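CGAS/DncV-like nucleotidyltransferase in E. coli homolog (Elizabethkingia meningoseptica ATCC 13253 = NBRC 12535, PDB 6E0O) synthesizes cyclic nucleotide second messengers, such as cyclic di-AMP, in response to phage infection as part of a CBASS antivirus system. Local coordinates at residues C221-V226 with R241-K246; E249-N254 with Q276-F281; I124-N127 with N131-T134; F45-Y50 with E155-Y160. All coordinates share one frame; numbering follows the deposited sequence.

Contact 1 of 4, residues C221-V226 with R241-K246; sequences CLVYNV and RNVIVK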
loop_
_atom_site.group_PDB
_atom_site.type_symbol
_atom_site.label_atom_id
_atom_site.label_comp_id
_atom_site.label_asym_id
_atom_site.label_seq_id
_atom_site.Cartn_x
_atom_site.Cartn_y
_atom_site.Cartn_z
ATOM N N CYS A 221 -7.012 -0.844 -4.880
ATOM C CA CYS A 221 -8.124 -1.784 -4.978
ATOM C C CYS A 221 -9.174 -1.304 -5.973
ATOM O O CYS A 221 -9.725 -2.111 -6.726
ATOM C CB CYS A 221 -8.758 -1.999 -3.604
ATOM S SG CYS A 221 -7.732 -2.882 -2.389
ATOM N N LEU A 222 -9.479 -0.003 -5.984
ATOM C CA LEU A 222 -10.478 0.503 -6.921
ATOM C C LEU A 222 -10.053 0.234 -8.356
ATOM O O LEU A 222 -10.835 -0.286 -9.159
ATOM C CB LEU A 222 -10.696 1.999 -6.726
ATOM C CG LEU A 222 -11.347 2.424 -5.411
ATOM C CD1 LEU A 222 -11.265 3.945 -5.281
ATOM C CD2 LEU A 222 -12.773 1.941 -5.323
ATOM N N VAL A 223 -8.820 0.605 -8.710
ATOM C CA VAL A 223 -8.380 0.415 -10.087
ATOM C C VAL A 223 -8.301 -1.071 -10.418
ATOM O O VAL A 223 -8.534 -1.471 -11.566
ATOM C CB VAL A 223 -7.051 1.155 -10.336
ATOM C CG1 VAL A 223 -6.633 1.015 -11.782
ATOM C CG2 VAL A 223 -7.174 2.627 -9.963
ATOM N N TYR A 224 -7.988 -1.904 -9.428
ATOM C CA TYR A 224 -7.863 -3.337 -9.646
ATOM C C TYR A 224 -9.162 -3.932 -10.169
ATOM O O TYR A 224 -9.138 -4.908 -10.927
ATOM C CB TYR A 224 -7.453 -4.030 -8.331
ATOM C CG TYR A 224 -7.259 -5.521 -8.493
ATOM C CD1 TYR A 224 -6.091 -6.020 -9.043
ATOM C CD2 TYR A 224 -8.249 -6.427 -8.138
ATOM C CE1 TYR A 224 -5.914 -7.377 -9.231
ATOM C CE2 TYR A 224 -8.077 -7.776 -8.320
ATOM C CZ TYR A 224 -6.912 -8.244 -8.860
ATOM O OH TYR A 224 -6.746 -9.594 -9.044
ATOM N N ASN A 225 -10.302 -3.374 -9.771
ATOM C CA ASN A 225 -11.599 -3.913 -10.162
ATOM C C ASN A 225 -12.077 -3.412 -11.518
ATOM O O ASN A 225 -13.128 -3.861 -11.994
ATOM C CB ASN A 225 -12.640 -3.636 -9.073
ATOM C CG ASN A 225 -12.471 -4.545 -7.865
ATOM O OD1 ASN A 225 -13.118 -5.587 -7.757
ATOM N ND2 ASN A 225 -11.593 -4.157 -6.949
ATOM N N VAL A 226 -11.335 -2.520 -12.155
ATOM C CA VAL A 226 -11.672 -2.123 -13.527
ATOM C C VAL A 226 -11.294 -3.249 -14.458
ATOM O O VAL A 226 -10.138 -3.724 -14.421
ATOM C CB VAL A 226 -10.927 -0.833 -13.893
ATOM C CG1 VAL A 226 -11.168 -0.475 -15.358
ATOM C CG2 VAL A 226 -11.350 0.308 -12.987
ATOM N N ARG A 241 -9.535 7.931 -18.614
ATOM C CA ARG A 241 -10.961 8.217 -18.723
ATOM C C ARG A 241 -11.783 6.969 -18.435
ATOM O O ARG A 241 -12.728 7.000 -17.636
ATOM C CB ARG A 241 -11.281 8.745 -20.120
ATOM C CG ARG A 241 -12.680 9.285 -20.238
ATOM C CD ARG A 241 -13.018 9.612 -21.683
ATOM N NE ARG A 241 -14.178 10.495 -21.768
ATOM C CZ ARG A 241 -15.438 10.085 -21.758
ATOM N NH1 ARG A 241 -15.719 8.791 -21.669
ATOM N NH2 ARG A 241 -16.414 10.981 -21.834
ATOM N N ASN A 242 -11.423 5.847 -19.068
ATOM C CA ASN A 242 -12.160 4.607 -18.849
ATOM C C ASN A 242 -12.143 4.199 -17.380
ATOM O O ASN A 242 -13.164 3.764 -16.837
ATOM C CB ASN A 242 -11.541 3.468 -19.657
ATOM C CG ASN A 242 -11.797 3.564 -21.132
ATOM O OD1 ASN A 242 -12.597 4.376 -21.598
ATOM N ND2 ASN A 242 -11.126 2.707 -21.887
ATOM N N VAL A 243 -10.978 4.309 -16.729
ATOM C CA VAL A 243 -10.836 3.910 -15.331
ATOM C C VAL A 243 -11.741 4.749 -14.443
ATOM O O VAL A 243 -12.477 4.220 -13.598
ATOM C CB VAL A 243 -9.360 4.029 -14.905
ATOM C CG1 VAL A 243 -9.217 3.994 -13.387
ATOM C CG2 VAL A 243 -8.539 2.904 -15.519
ATOM N N ILE A 244 -11.682 6.072 -14.603
ATOM C CA ILE A 244 -12.469 6.954 -13.744
ATOM C C ILE A 244 -13.960 6.712 -13.963
ATOM O O ILE A 244 -14.735 6.580 -13.006
ATOM C CB ILE A 244 -12.077 8.428 -13.960
ATOM C CG1 ILE A 244 -10.626 8.656 -13.521
ATOM C CG2 ILE A 244 -13.040 9.338 -13.223
ATOM C CD1 ILE A 244 -10.047 10.012 -13.901
ATOM N N VAL A 245 -14.388 6.657 -15.231
ATOM C CA VAL A 245 -15.807 6.459 -15.518
ATOM C C VAL A 245 -16.282 5.122 -14.962
ATOM O O VAL A 245 -17.366 5.025 -14.373
ATOM C CB VAL A 245 -16.072 6.562 -17.031
ATOM C CG1 VAL A 245 -17.504 6.128 -17.355
ATOM C CG2 VAL A 245 -15.819 7.974 -17.525
ATOM N N LYS A 246 -15.484 4.064 -15.137
ATOM C CA LYS A 246 -15.910 2.748 -14.672
ATOM C C LYS A 246 -16.077 2.719 -13.155
ATOM O O LYS A 246 -17.084 2.218 -12.644
ATOM C CB LYS A 246 -14.917 1.682 -15.130
ATOM C CG LYS A 246 -15.245 0.268 -14.659
ATOM C CD LYS A 246 -16.625 -0.197 -15.067
ATOM C CE LYS A 246 -16.823 -1.683 -14.783
ATOM N NZ LYS A 246 -18.276 -2.049 -14.727
#
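Val226, beyond the end of helix 216-224, faces Val243 and Lys246 of helix 236-252. Its CA lies 6.4 Å from the CA of Val243. The CB points toward the helix and splits into two methyls with different partners. CG1 stands anti to the backbone N (chi1 175°) and rests beside the aliphatic part of Lys246, with Val226 CG1 4.2 Å from Lys246 CG. CG2 takes the place beside the backbone N. Val226 CG2 lies 4.1 Å from Val243 O. The same methyl, Val226 CG2, is 4.3 Å from Val243 CG1. One turn back, Val223 adds to the same patch: its CG2 is 4.2 Å from Val243 CG1. Val243 thus receives one methyl from each of the two valines. Val223 also touches Tyr189, Val193 and Leu196 of helix 188-205, so the patch continues onto a third helix. The end of Lys246 turns away from the contact and forms a salt bridge with Asp250. Beside the patch, Asn225 folds back on its own helix. Its ND2 donates to Cys221 O at 2.8 Å, with the carbonyl O close to the amide plane, and it also bonds Thr258 O. No hydrogen bond crosses between the two segments. The contact is therefore held by dispersion and by burial of valine methyls and the aliphatic part of Lys246, while the polar groups nearby find their partners elsewhere.

Contact 2 of 4, residues E249-N254 with Q276-F281; sequences EDMKNN and QDALGF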
loop_
_atom_site.group_PDB
_atom_site.type_symbol
_atom_site.label_atom_id
_atom_site.label_comp_id
_atom_site.label_asym_id
_atom_site.label_seq_id
_atom_site.Cartn_x
_atom_site.Cartn_y
_atom_site.Cartn_z
ATOM N N GLU A 249 -19.168 4.905 -12.124
ATOM C CA GLU A 249 -20.436 4.245 -12.400
ATOM C C GLU A 249 -20.633 3.039 -11.491
ATOM O O GLU A 249 -21.736 2.818 -10.971
ATOM C CB GLU A 249 -20.515 3.853 -13.877
ATOM C CG GLU A 249 -20.616 5.056 -14.805
ATOM C CD GLU A 249 -20.797 4.679 -16.260
ATOM O OE1 GLU A 249 -20.833 3.469 -16.566
ATOM O OE2 GLU A 249 -20.891 5.601 -17.099
ATOM N N ASP A 250 -19.570 2.262 -11.265
ATOM C CA ASP A 250 -19.674 1.108 -10.376
ATOM C C ASP A 250 -20.091 1.525 -8.971
ATOM O O ASP A 250 -20.840 0.806 -8.305
ATOM C CB ASP A 250 -18.345 0.352 -10.329
ATOM C CG ASP A 250 -18.129 -0.544 -11.524
ATOM O OD1 ASP A 250 -19.081 -0.795 -12.305
ATOM O OD2 ASP A 250 -16.988 -1.007 -11.680
ATOM N N MET A 251 -19.595 2.673 -8.491
ATOM C CA MET A 251 -19.957 3.120 -7.150
ATOM C C MET A 251 -21.426 3.523 -7.099
ATOM O O MET A 251 -22.138 3.171 -6.152
ATOM C CB MET A 251 -19.068 4.276 -6.693
ATOM C CG MET A 251 -17.592 3.894 -6.569
ATOM S SD MET A 251 -17.214 2.480 -5.500
ATOM C CE MET A 251 -17.169 1.158 -6.707
ATOM N N LYS A 252 -21.912 4.243 -8.123
ATOM C CA LYS A 252 -23.333 4.557 -8.173
ATOM C C LYS A 252 -24.164 3.282 -8.241
ATOM O O LYS A 252 -25.316 3.259 -7.782
ATOM C CB LYS A 252 -23.662 5.449 -9.374
ATOM C CG LYS A 252 -23.002 6.836 -9.369
ATOM C CD LYS A 252 -23.738 7.839 -10.278
ATOM C CE LYS A 252 -25.004 8.357 -9.591
ATOM N NZ LYS A 252 -25.787 9.325 -10.418
ATOM N N ASN A 253 -23.593 2.208 -8.792
ATOM C CA ASN A 253 -24.297 0.952 -9.006
ATOM C C ASN A 253 -23.988 -0.102 -7.947
ATOM O O ASN A 253 -24.248 -1.290 -8.172
ATOM C CB ASN A 253 -24.019 0.409 -10.411
ATOM C CG ASN A 253 -24.820 1.125 -11.466
ATOM O OD1 ASN A 253 -25.981 0.804 -11.701
ATOM N ND2 ASN A 253 -24.209 2.092 -12.110
ATOM N N ASN A 254 -23.452 0.302 -6.794
ATOM C CA ASN A 254 -23.400 -0.584 -5.631
ATOM C C ASN A 254 -22.558 -1.828 -5.915
ATOM O O ASN A 254 -22.890 -2.935 -5.497
ATOM C CB ASN A 254 -24.837 -0.941 -5.225
ATOM C CG ASN A 254 -24.941 -1.570 -3.863
ATOM O OD1 ASN A 254 -24.070 -1.398 -3.000
ATOM N ND2 ASN A 254 -26.036 -2.298 -3.646
ATOM N N GLN A 276 -19.205 5.739 -1.326
ATOM C CA GLN A 276 -19.355 7.180 -1.459
ATOM C C GLN A 276 -18.000 7.878 -1.446
ATOM O O GLN A 276 -17.784 8.844 -2.191
ATOM C CB GLN A 276 -20.260 7.699 -0.350
ATOM C CG GLN A 276 -20.431 9.200 -0.369
ATOM C CD GLN A 276 -21.037 9.718 -1.655
ATOM O OE1 GLN A 276 -21.978 9.136 -2.214
ATOM N NE2 GLN A 276 -20.515 10.843 -2.129
ATOM N N ASP A 277 -17.074 7.412 -0.602
ATOM C CA ASP A 277 -15.720 7.963 -0.618
ATOM C C ASP A 277 -15.105 7.833 -2.006
ATOM O O ASP A 277 -14.494 8.773 -2.525
ATOM C CB ASP A 277 -14.827 7.224 0.380
ATOM C CG ASP A 277 -15.227 7.437 1.820
ATOM O OD1 ASP A 277 -15.816 8.496 2.124
ATOM O OD2 ASP A 277 -14.953 6.533 2.649
ATOM N N ALA A 278 -15.235 6.651 -2.608
ATOM C CA ALA A 278 -14.673 6.416 -3.932
ATOM C C ALA A 278 -15.376 7.253 -4.994
ATOM O O ALA A 278 -14.726 7.784 -5.899
ATOM C CB ALA A 278 -14.788 4.934 -4.264
ATOM N N LEU A 279 -16.706 7.354 -4.918
ATOM C CA LEU A 279 -17.453 8.167 -5.870
ATOM C C LEU A 279 -17.014 9.622 -5.811
ATOM O O LEU A 279 -16.759 10.248 -6.848
ATOM C CB LEU A 279 -18.940 8.055 -5.567
ATOM C CG LEU A 279 -19.876 8.887 -6.443
ATOM C CD1 LEU A 279 -19.800 8.438 -7.883
ATOM C CD2 LEU A 279 -21.289 8.756 -5.896
ATOM N N GLY A 280 -16.924 10.178 -4.605
ATOM C CA GLY A 280 -16.503 11.555 -4.472
ATOM C C GLY A 280 -15.087 11.770 -4.957
ATOM O O GLY A 280 -14.790 12.769 -5.616
ATOM N N PHE A 281 -14.194 10.827 -4.654
ATOM C CA PHE A 281 -12.820 10.934 -5.134
ATOM C C PHE A 281 -12.773 10.901 -6.662
ATOM O O PHE A 281 -12.069 11.696 -7.285
ATOM C CB PHE A 281 -11.962 9.831 -4.508
ATOM C CG PHE A 281 -10.537 9.840 -4.983
ATOM C CD1 PHE A 281 -9.702 10.905 -4.696
ATOM C CD2 PHE A 281 -10.034 8.785 -5.719
ATOM C CE1 PHE A 281 -8.395 10.920 -5.138
ATOM C CE2 PHE A 281 -8.733 8.802 -6.170
ATOM C CZ PHE A 281 -7.911 9.865 -5.876
#
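Met251 packs against Ala278 and Leu279 where the last turn of helix 236-252 meets helix 275-289. This is the close part of the contact: the CA atoms of Met251 and Leu279 are 5.8 Å apart. Met251 CB lies 3.9 Å from Leu279 CB. CG comes next, 3.9 Å from the backbone N of Leu279. The chain bends at chi2 (-55°), which lays the thioether over the small Ala278, with SD 3.7 Å from Ala278 CB. The methyl beyond SD leads away from this helix, and the side chain also touches Tyr257 and Phe267. Ala278 in turn touches Phe218 and Leu222 of helix 216-224, so this side is buried. The other side is looser and faces solvent. There Lys252 passes Leu279 at a slant, and their nearest approach is Lys252 CG to Leu279 CD1, 3.9 Å. Lys252 is exposed, and Leu279 is partly so. The helix end next to it is tied off by its own residues. Asn253 gives Glu249 O two donors, its backbone N and its ND2, the latter at 2.8 Å from above the carbonyl plane. Asn254 has positive phi (62°), and its N bonds Met251 O. With Ala255 N reaching back to Asp250 O, this is a Schellman motif, which closes helix 236-252 just where it packs on helix 275-289.

Contact 3 of 4, residues I124-N127 with N131-T134; sequences IQVN and NRIT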
loop_
_atom_site.group_PDB
_atom_site.type_symbol
_atom_site.label_atom_id
_atom_site.label_comp_id
_atom_site.label_asym_id
_atom_site.label_seq_id
_atom_site.Cartn_x
_atom_site.Cartn_y
_atom_site.Cartn_z
ATOM N N ILE A 124 6.515 1.184 14.264
ATOM C CA ILE A 124 7.593 1.969 14.853
ATOM C C ILE A 124 8.265 2.716 13.703
ATOM O O ILE A 124 8.791 2.097 12.771
ATOM C CB ILE A 124 8.616 1.094 15.594
ATOM C CG1 ILE A 124 7.971 0.172 16.629
ATOM C CG2 ILE A 124 9.663 2.012 16.203
ATOM C CD1 ILE A 124 7.274 0.865 17.760
ATOM N N GLN A 125 8.258 4.039 13.759
ATOM C CA GLN A 125 8.892 4.837 12.724
ATOM C C GLN A 125 10.355 5.045 13.063
ATOM O O GLN A 125 10.701 5.352 14.206
ATOM C CB GLN A 125 8.188 6.186 12.616
ATOM C CG GLN A 125 8.662 7.078 11.503
ATOM C CD GLN A 125 7.809 8.325 11.401
ATOM O OE1 GLN A 125 8.223 9.402 11.812
ATOM N NE2 GLN A 125 6.603 8.175 10.879
ATOM N N VAL A 126 11.206 4.872 12.064
ATOM C CA VAL A 126 12.625 5.183 12.167
ATOM C C VAL A 126 12.889 6.317 11.182
ATOM O O VAL A 126 12.956 6.104 9.967
ATOM C CB VAL A 126 13.516 3.968 11.888
ATOM C CG1 VAL A 126 14.973 4.369 12.079
ATOM C CG2 VAL A 126 13.138 2.783 12.777
ATOM N N ASN A 127 13.035 7.530 11.700
ATOM C CA ASN A 127 13.214 8.691 10.846
ATOM C C ASN A 127 14.531 8.600 10.092
ATOM O O ASN A 127 15.558 8.185 10.642
ATOM C CB ASN A 127 13.150 9.953 11.690
ATOM C CG ASN A 127 11.760 10.198 12.226
ATOM O OD1 ASN A 127 11.571 10.438 13.411
ATOM N ND2 ASN A 127 10.776 10.148 11.341
ATOM N N ASN A 131 21.263 10.096 4.337
ATOM C CA ASN A 131 21.675 8.882 3.646
ATOM C C ASN A 131 20.669 7.741 3.696
ATOM O O ASN A 131 20.952 6.664 3.152
ATOM C CB ASN A 131 23.020 8.396 4.202
ATOM C CG ASN A 131 24.144 9.360 3.923
ATOM O OD1 ASN A 131 24.238 9.922 2.831
ATOM N ND2 ASN A 131 24.993 9.576 4.914
ATOM N N ARG A 132 19.507 7.929 4.310
ATOM C CA ARG A 132 18.530 6.854 4.342
ATOM C C ARG A 132 17.133 7.438 4.415
ATOM O O ARG A 132 16.910 8.467 5.056
ATOM C CB ARG A 132 18.786 5.861 5.483
ATOM C CG ARG A 132 18.376 6.324 6.836
ATOM C CD ARG A 132 18.586 5.235 7.956
ATOM N NE ARG A 132 18.047 5.855 9.148
ATOM C CZ ARG A 132 18.740 6.249 10.201
ATOM N NH1 ARG A 132 20.031 5.972 10.309
ATOM N NH2 ARG A 132 18.106 6.886 11.168
ATOM N N ILE A 133 16.197 6.769 3.743
ATOM C CA ILE A 133 14.800 7.156 3.836
ATOM C C ILE A 133 14.263 6.799 5.217
ATOM O O ILE A 133 14.823 5.973 5.944
ATOM C CB ILE A 133 13.943 6.520 2.728
ATOM C CG1 ILE A 133 13.986 5.001 2.825
ATOM C CG2 ILE A 133 14.408 7.011 1.363
ATOM C CD1 ILE A 133 13.098 4.306 1.794
ATOM N N THR A 134 13.141 7.420 5.566
ATOM C CA THR A 134 12.370 7.017 6.726
ATOM C C THR A 134 11.712 5.670 6.473
ATOM O O THR A 134 11.297 5.348 5.354
ATOM C CB THR A 134 11.319 8.082 7.016
ATOM O OG1 THR A 134 11.989 9.282 7.418
ATOM C CG2 THR A 134 10.362 7.642 8.092
HETATM O O HOH W 1 15.293 5.333 8.623
#
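The guanidinium of Arg132 meets Asn127 at its edge, where Asn127 O lies near the plane. Arg132 NH2 donates to Asn127 O at 2.9 Å, with an N-H...O angle of 153°. The C=O...N angle of 163° puts the donor almost straight ahead of the carbonyl. Val126 CG1 approaches the same group obliquely, 4.1 Å from Arg132 NH2, and the two side chains cross at about a right angle. The arginine chain runs extended from CG to NE, which carries the flat group across to the strand. Arg132 NE donates to a water at 2.9 Å. That water gives its own hydrogens to Val126 O and Ile133 O, so one water satisfies a carbonyl on each segment. NH1 bonds Gln29 of helix 21-38, and all three guanidinium nitrogens are therefore engaged. These bonds span the base of the loop 127-134, which joins antiparallel strands 124-126 and 135-147 of the nucleotidyltransferase sheet. Backbone hydrogen bonding between Val126 and Ala135 begins the strand pairing beside it. Thr134 packs over the strand end. Its CA makes a CH...O contact with Val126 O at 3.4 Å. Thr134 CG2, anti to the backbone N, sits 3.9 Å from Gln125 CG. On the other branch, Thr134 OG1 bonds Gly128 N in the turn and stands 3.7 Å from Asn127 CA. The Thr134 side chain also touches Asp61, probably a magnesium ligand.

Contact 4 of 4, residues F45-Y50 with E155-Y160; sequences FLQGSY and EGIKFY. With nucleotides of chain B.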
loop_
_atom_site.group_PDB
_atom_site.type_symbol
_atom_site.label_atom_id
_atom_site.label_comp_id
_atom_site.label_asym_id
_atom_site.label_seq_id
_atom_site.Cartn_x
_atom_site.Cartn_y
_atom_site.Cartn_z
ATOM N N PHE A 45 10.317 -8.484 5.422
ATOM C CA PHE A 45 9.914 -8.324 4.032
ATOM C C PHE A 45 9.274 -6.957 3.877
ATOM O O PHE A 45 9.019 -6.262 4.857
ATOM C CB PHE A 45 9.002 -9.461 3.576
ATOM C CG PHE A 45 7.647 -9.486 4.225
ATOM C CD1 PHE A 45 7.426 -10.176 5.412
ATOM C CD2 PHE A 45 6.574 -8.857 3.617
ATOM C CE1 PHE A 45 6.154 -10.225 5.986
ATOM C CE2 PHE A 45 5.309 -8.896 4.177
ATOM C CZ PHE A 45 5.095 -9.578 5.361
ATOM N N LEU A 46 9.033 -6.564 2.630
ATOM C CA LEU A 46 8.437 -5.269 2.359
ATOM C C LEU A 46 6.957 -5.408 2.030
ATOM O O LEU A 46 6.509 -6.398 1.447
ATOM C CB LEU A 46 9.130 -4.576 1.183
ATOM C CG LEU A 46 10.631 -4.349 1.316
ATOM C CD1 LEU A 46 11.137 -3.522 0.120
ATOM C CD2 LEU A 46 10.986 -3.686 2.646
ATOM N N GLN A 47 6.205 -4.368 2.365
ATOM C CA GLN A 47 4.862 -4.215 1.830
ATOM C C GLN A 47 4.692 -2.774 1.367
ATOM O O GLN A 47 5.649 -1.992 1.369
ATOM C CB GLN A 47 3.829 -4.589 2.880
ATOM C CG GLN A 47 3.752 -3.610 4.004
ATOM C CD GLN A 47 2.694 -3.958 5.008
ATOM O OE1 GLN A 47 2.152 -5.060 5.011
ATOM N NE2 GLN A 47 2.390 -3.012 5.880
ATOM N N GLY A 48 3.486 -2.416 0.964
ATOM C CA GLY A 48 3.239 -1.054 0.579
ATOM C C GLY A 48 3.920 -0.671 -0.723
ATOM O O GLY A 48 4.266 -1.507 -1.562
ATOM N N SER A 49 4.102 0.643 -0.878
ATOM C CA SER A 49 4.391 1.206 -2.190
ATOM C C SER A 49 5.738 0.763 -2.746
ATOM O O SER A 49 5.883 0.649 -3.967
ATOM C CB SER A 49 4.339 2.729 -2.116
ATOM O OG SER A 49 5.341 3.207 -1.231
ATOM N N TYR A 50 6.742 0.537 -1.899
ATOM C CA TYR A 50 8.003 0.024 -2.423
ATOM C C TYR A 50 7.853 -1.422 -2.880
ATOM O O TYR A 50 8.460 -1.824 -3.875
ATOM C CB TYR A 50 9.116 0.158 -1.392
ATOM C CG TYR A 50 9.732 1.538 -1.315
ATOM C CD1 TYR A 50 9.224 2.498 -0.457
ATOM C CD2 TYR A 50 10.832 1.870 -2.087
ATOM C CE1 TYR A 50 9.798 3.754 -0.365
ATOM C CE2 TYR A 50 11.420 3.117 -1.998
ATOM C CZ TYR A 50 10.894 4.059 -1.147
ATOM O OH TYR A 50 11.485 5.297 -1.073
ATOM N N GLU A 155 -3.166 -17.288 4.307
ATOM C CA GLU A 155 -2.172 -16.852 5.273
ATOM C C GLU A 155 -1.752 -15.421 4.973
ATOM O O GLU A 155 -1.395 -15.091 3.833
ATOM C CB GLU A 155 -0.940 -17.758 5.276
ATOM C CG GLU A 155 0.050 -17.322 6.330
ATOM C CD GLU A 155 1.275 -18.198 6.409
ATOM O OE1 GLU A 155 1.145 -19.431 6.230
ATOM O OE2 GLU A 155 2.367 -17.647 6.658
ATOM N N GLY A 156 -1.770 -14.591 6.009
ATOM C CA GLY A 156 -1.298 -13.226 5.948
ATOM C C GLY A 156 -0.623 -12.852 7.244
ATOM O O GLY A 156 0.051 -13.683 7.863
ATOM N N ILE A 157 -0.808 -11.605 7.668
ATOM C CA ILE A 157 -0.188 -11.097 8.880
ATOM C C ILE A 157 -1.251 -10.415 9.719
ATOM O O ILE A 157 -2.269 -9.935 9.215
ATOM C CB ILE A 157 0.971 -10.120 8.601
ATOM C CG1 ILE A 157 0.517 -8.947 7.728
ATOM C CG2 ILE A 157 2.127 -10.873 7.955
ATOM C CD1 ILE A 157 1.573 -7.871 7.588
ATOM N N LYS A 158 -0.978 -10.351 11.016
ATOM C CA LYS A 158 -1.845 -9.640 11.940
ATOM C C LYS A 158 -1.024 -8.906 12.990
ATOM O O LYS A 158 0.035 -9.371 13.423
ATOM C CB LYS A 158 -2.817 -10.592 12.629
ATOM C CG LYS A 158 -2.196 -11.559 13.584
ATOM C CD LYS A 158 -3.285 -12.339 14.310
ATOM C CE LYS A 158 -2.684 -13.341 15.264
ATOM N NZ LYS A 158 -3.754 -14.161 15.898
ATOM N N PHE A 159 -1.521 -7.744 13.382
ATOM C CA PHE A 159 -0.939 -7.003 14.481
ATOM C C PHE A 159 -2.052 -6.187 15.118
ATOM O O PHE A 159 -3.202 -6.223 14.677
ATOM C CB PHE A 159 0.261 -6.171 14.032
ATOM C CG PHE A 159 -0.047 -5.153 12.985
ATOM C CD1 PHE A 159 0.010 -5.480 11.641
ATOM C CD2 PHE A 159 -0.342 -3.848 13.343
ATOM C CE1 PHE A 159 -0.246 -4.528 10.671
ATOM C CE2 PHE A 159 -0.600 -2.893 12.382
ATOM C CZ PHE A 159 -0.552 -3.230 11.041
ATOM N N TYR A 160 -1.710 -5.468 16.174
ATOM C CA TYR A 160 -2.671 -4.658 16.899
ATOM C C TYR A 160 -2.181 -3.225 16.949
ATOM O O TYR A 160 -0.997 -2.976 17.173
ATOM C CB TYR A 160 -2.884 -5.214 18.301
ATOM C CG TYR A 160 -3.397 -6.634 18.233
ATOM C CD1 TYR A 160 -2.521 -7.706 18.100
ATOM C CD2 TYR A 160 -4.756 -6.898 18.250
ATOM C CE1 TYR A 160 -2.987 -9.002 18.017
ATOM C CE2 TYR A 160 -5.234 -8.192 18.171
ATOM C CZ TYR A 160 -4.345 -9.241 18.057
ATOM O OH TYR A 160 -4.814 -10.533 17.972
ATOM P P A B 2 -1.689 4.158 7.933
ATOM O OP1 A B 2 -2.596 3.292 8.732
ATOM O OP2 A B 2 -1.437 5.555 8.382
ATOM O "O5'" A B 2 -0.279 3.421 7.835
ATOM C "C5'" A B 2 0.654 3.461 8.912
ATOM C "C4'" A B 2 1.613 2.296 8.861
ATOM O "O4'" A B 2 0.882 1.081 9.174
ATOM C "C3'" A B 2 2.278 2.062 7.508
ATOM O "O3'" A B 2 3.609 1.580 7.689
ATOM C "C2'" A B 2 1.409 0.981 6.879
ATOM O "O2'" A B 2 2.070 0.170 5.928
ATOM C "C1'" A B 2 0.970 0.170 8.096
ATOM N N9 A B 2 -0.346 -0.445 7.921
ATOM C C8 A B 2 -1.566 0.189 7.954
ATOM N N7 A B 2 -2.584 -0.609 7.759
ATOM C C5 A B 2 -1.997 -1.853 7.570
ATOM C C6 A B 2 -2.534 -3.128 7.307
ATOM N N6 A B 2 -3.835 -3.396 7.186
ATOM N N1 A B 2 -1.657 -4.137 7.191
ATOM C C2 A B 2 -0.351 -3.906 7.303
ATOM N N3 A B 2 0.277 -2.757 7.550
ATOM C C4 A B 2 -0.616 -1.762 7.672
#
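Phe45 CG, Gln47 CG and Ile157 CG1 each stand between the backbone N and the carbonyl carbon (chi1 68°, 70° and 56°). Their CB atoms point toward the opposite segment, and these torsions set the atoms beyond. Ile157 CG2, anti to its carbonyl carbon, meets the rim of the Phe45 ring near its plane, 4.1 Å from Phe45 CZ. Ile157 CD1, ending the other branch, lies 3.9 Å from Gln47 OE1. The Gln47 chain runs extended to nucleotide A2 of chain B. Its NE2 makes a weak hydrogen bond to O2' of A2 at 3.2 Å and stands 2.7 Å from N3 of A2. Phe159 sets its ring edge over the face of the adenine, roughly perpendicular to it, with CE1 3.4 Å from A2 C2. Strands 42-47 and 152-160 are not paired; strands 62-68 and 135-147 lie between them, so the side chains meet across the concave sheet. Gln47 touches Asp63, and its side chain is about 7 Å from the bound magnesium ion. Ser49 N hydrogen-bonds the modified residue of the bound ligand. A strand leading into Gly48-Ser49 and a short helix, beside aspartates that probably bind magnesium, is characteristic of the nucleotidyltransferase fold.

The four contacts fall into two pairs. Contacts 1 and 2 share helix 236-252 in the helical part of the enzyme. Their centres are 11 Å apart, and they meet where Leu222 CD2 lies 3.8 Å from Ala278 CB. Contacts 3 and 4 belong to the catalytic sheet, with centres 17 Å apart. They join where Ile133 CD1 packs 3.4 Å from Tyr50 OH. Contact 4 touches the bound nucleotide, and the nearest atom of contact 3 is about 7 Å from it. For contacts 1 and 2 the nearest atoms are about 10 and 14 Å from the bound nucleic acid. Contacts 2 and 3 lie on opposite sides of the chain's centre, their centres 36 Å apart.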